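Local atomic coordinates of SufC protein (Thermus thermophilus, PDB entry 2D2E), a protein that binds and hydrolyses ATP as a cytoplasmic ABC-type ATPase of the Suf system, which probably serves iron-sulfur cluster assembly. Residues A[4-9]-A[43-48]. Numbering follows the deposited sequence.
Sequences LEIRDL and STLGKI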
ATOM      1  N   LEU A   4      -9.112  -3.351   8.590  1.00 13.07           N
ATOM      2  CA  LEU A   4      -7.779  -2.979   8.994  1.00 11.43           C
ATOM      3  C   LEU A   4      -7.987  -1.702   9.804  1.00 11.42           C
ATOM      4  O   LEU A   4      -8.539  -0.730   9.273  1.00 11.37           O
ATOM      5  CB  LEU A   4      -6.835  -2.707   7.833  1.00 10.96           C
ATOM      6  CG  LEU A   4      -5.446  -2.188   8.201  1.00 10.97           C
ATOM      7  CD1 LEU A   4      -4.703  -3.222   9.032  1.00 13.27           C
ATOM      8  CD2 LEU A   4      -4.659  -1.848   6.951  1.00  9.98           C
ATOM      9  N   GLU A   5      -7.595  -1.671  11.066  1.00 11.70           N
ATOM     10  CA  GLU A   5      -7.871  -0.493  11.867  1.00 14.80           C
ATOM     11  C   GLU A   5      -6.655   0.032  12.597  1.00 16.26           C
ATOM     12  O   GLU A   5      -5.923  -0.718  13.224  1.00 15.97           O
ATOM     13  CB  GLU A   5      -8.989  -0.791  12.892  1.00 14.47           C
ATOM     14  CG  GLU A   5      -9.085   0.256  13.989  1.00 18.02           C
ATOM     15  CD  GLU A   5     -10.285   0.082  14.934  1.00 22.85           C
ATOM     16  OE1 GLU A   5     -10.641  -1.078  15.250  1.00 19.62           O
ATOM     17  OE2 GLU A   5     -10.858   1.108  15.354  1.00 20.57           O
ATOM     18  N   ILE A   6      -6.414   1.322  12.507  1.00 13.47           N
ATOM     19  CA  ILE A   6      -5.399   2.029  13.236  1.00 12.89           C
ATOM     20  C   ILE A   6      -6.188   2.680  14.336  1.00 12.61           C
ATOM     21  O   ILE A   6      -7.115   3.462  14.061  1.00 13.23           O
ATOM     22  CB  ILE A   6      -4.647   3.057  12.380  1.00 11.70           C
ATOM     23  CG1 ILE A   6      -3.935   2.358  11.221  1.00 17.12           C
ATOM     24  CG2 ILE A   6      -3.637   3.832  13.211  1.00 16.77           C
ATOM     25  CD1 ILE A   6      -4.741   2.290   9.943  1.00 23.75           C
ATOM     26  N   ARG A   7      -5.857   2.387  15.597  1.00 11.90           N
ATOM     27  CA  ARG A   7      -6.610   2.908  16.732  1.00 16.66           C
ATOM     28  C   ARG A   7      -5.772   3.696  17.741  1.00 15.14           C
ATOM     29  O   ARG A   7      -4.856   3.163  18.365  1.00 18.11           O
ATOM     30  CB  ARG A   7      -7.297   1.762  17.451  1.00 18.51           C
ATOM     31  CG  ARG A   7      -8.053   2.172  18.711  1.00 17.45           C
ATOM     32  CD  ARG A   7      -9.379   2.800  18.338  1.00 23.21           C
ATOM     33  NE  ARG A   7     -10.205   3.076  19.514  1.00 22.89           N
ATOM     34  CZ  ARG A   7     -10.385   4.292  20.031  1.00 28.58           C
ATOM     35  NH1 ARG A   7      -9.798   5.353  19.475  1.00 25.17           N
ATOM     36  NH2 ARG A   7     -11.153   4.448  21.107  1.00 21.41           N
ATOM     37  N   ASP A   8      -6.119   4.970  17.899  1.00 15.84           N
ATOM     38  CA  ASP A   8      -5.456   5.879  18.853  1.00 21.46           C
ATOM     39  C   ASP A   8      -3.942   5.735  18.809  1.00 21.88           C
ATOM     40  O   ASP A   8      -3.298   5.549  19.846  1.00 16.23           O
ATOM     41  CB  ASP A   8      -5.981   5.608  20.254  1.00 22.85           C
ATOM     42  CG  ASP A   8      -5.481   6.557  21.314  1.00 27.50           C
ATOM     43  OD1 ASP A   8      -5.429   7.779  21.054  1.00 26.60           O
ATOM     44  OD2 ASP A   8      -5.144   6.088  22.423  1.00 30.81           O
ATOM     45  N   LEU A   9      -3.383   5.827  17.606  1.00 18.96           N
ATOM     46  CA  LEU A   9      -1.955   5.639  17.440  1.00 20.28           C
ATOM     47  C   LEU A   9      -1.102   6.878  17.663  1.00 18.00           C
ATOM     48  O   LEU A   9      -1.326   7.908  17.039  1.00 18.89           O
ATOM     49  CB  LEU A   9      -1.671   5.080  16.037  1.00 15.98           C
ATOM     50  CG  LEU A   9      -0.232   4.658  15.774  1.00 19.85           C
ATOM     51  CD1 LEU A   9       0.107   3.444  16.647  1.00 26.11           C
ATOM     52  CD2 LEU A   9      -0.059   4.303  14.307  1.00 19.60           C
ATOM     53  N   SER A  43       2.836   9.491   5.346  1.00 11.72           N
ATOM     54  CA  SER A  43       3.860   8.548   4.941  1.00 10.67           C
ATOM     55  C   SER A  43       4.511   7.872   6.136  1.00 11.75           C
ATOM     56  O   SER A  43       4.926   6.722   6.020  1.00 13.84           O
ATOM     57  CB  SER A  43       4.895   9.215   4.040  1.00 13.47           C
ATOM     58  OG  SER A  43       4.323   9.533   2.776  1.00 16.43           O
ATOM     59  N   THR A  44       4.563   8.575   7.269  1.00 10.53           N
ATOM     60  CA  THR A  44       5.104   7.982   8.481  1.00 12.91           C
ATOM     61  C   THR A  44       4.164   6.841   8.900  1.00 16.03           C
ATOM     62  O   THR A  44       4.623   5.769   9.334  1.00 13.17           O
ATOM     63  CB  THR A  44       5.212   9.027   9.594  1.00 16.98           C
ATOM     64  OG1 THR A  44       6.306   9.910   9.290  1.00 17.63           O
ATOM     65  CG2 THR A  44       5.458   8.365  10.962  1.00 19.65           C
ATOM     66  N   LEU A  45       2.855   7.057   8.745  1.00 12.99           N
ATOM     67  CA  LEU A  45       1.895   6.003   9.085  1.00 10.61           C
ATOM     68  C   LEU A  45       2.159   4.762   8.226  1.00 10.37           C
ATOM     69  O   LEU A  45       2.136   3.627   8.722  1.00 12.00           O
ATOM     70  CB  LEU A  45       0.448   6.476   8.875  1.00 11.76           C
ATOM     71  CG  LEU A  45      -0.608   5.375   9.105  1.00 10.46           C
ATOM     72  CD1 LEU A  45      -0.602   4.925  10.564  1.00 13.34           C
ATOM     73  CD2 LEU A  45      -1.998   5.908   8.757  1.00 11.99           C
ATOM     74  N   GLY A  46       2.424   4.970   6.939  1.00 12.96           N
ATOM     75  CA  GLY A  46       2.705   3.843   6.074  1.00 12.23           C
ATOM     76  C   GLY A  46       3.940   3.073   6.519  1.00 15.37           C
ATOM     77  O   GLY A  46       3.951   1.863   6.451  1.00 14.51           O
ATOM     78  N   LYS A  47       4.979   3.764   6.980  1.00 12.98           N
ATOM     79  CA  LYS A  47       6.192   3.067   7.388  1.00 15.22           C
ATOM     80  C   LYS A  47       5.967   2.271   8.664  1.00 14.97           C
ATOM     81  O   LYS A  47       6.515   1.169   8.819  1.00 16.84           O
ATOM     82  CB  LYS A  47       7.323   4.070   7.581  1.00 17.27           C
ATOM     83  CG  LYS A  47       7.767   4.722   6.288  1.00 18.78           C
ATOM     84  CD  LYS A  47       8.820   5.794   6.548  1.00 22.23           C
ATOM     85  CE  LYS A  47       9.259   6.446   5.242  1.00 31.41           C
ATOM     86  NZ  LYS A  47      10.278   7.516   5.447  1.00 34.77           N
ATOM     87  N   ILE A  48       5.166   2.829   9.569  1.00 15.39           N
ATOM     88  CA  ILE A  48       4.853   2.160  10.823  1.00 15.04           C
ATOM     89  C   ILE A  48       4.002   0.937  10.524  1.00 16.33           C
ATOM     90  O   ILE A  48       4.167  -0.101  11.156  1.00 15.63           O
ATOM     91  CB  ILE A  48       4.144   3.121  11.781  1.00 14.83           C
ATOM     92  CG1 ILE A  48       5.156   4.178  12.238  1.00 13.25           C
ATOM     93  CG2 ILE A  48       3.544   2.363  12.973  1.00 18.29           C
ATOM     94  CD1 ILE A  48       4.600   5.219  13.171  1.00 18.31           C
TER
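L45 reaches from helix 42-50 to strand 3-13 and touches I6 and L9 with a single methyl, CD1. Its approach to L9 is the closer, CD1 of L45 lying 3.8 Å from CD2 of L9; the second, to I6, is a looser meeting of L45 CD1 with I6 CG2 at 4.2 Å. With CG anti to the backbone N (chi1 175°), L45 extends away from its own helix, and this reach helps to bridge the 9.2 Å between the CA atoms of L45 and L9. Its side chain runs at a slant to those of I6 and L9. L9 has the same extended first torsion (chi1 -172°) and brings its CD2 methyl against the helix. This methyl also faces I48, about one helical turn beyond L45, where L9 CD2 and I48 CG2 are 4.3 Å apart.

The interface is thus wholly apolar and small, 143 Å² in all, and its four residues are buried. It packs the antiparallel β-sheet of the ABC ATPase domain against the helix that begins within the Walker A P-loop. S43 and T44 bind ADP, and S43 also magnesium, when these ligands are present; neither is bound here. Neither residue touches segment 4-9, and S43 OG is instead hydrogen-bonded to D168 OD1.

Polar interactions shape the strand. D8 and L9 are both placed opposite V22 as a G1 β-bulge, and the chain turns a corner at D8, whose backbone is in the left-handed helical region. D8 N is hydrogen-bonded to N23 OD1, while L9 pairs through its backbone with G21.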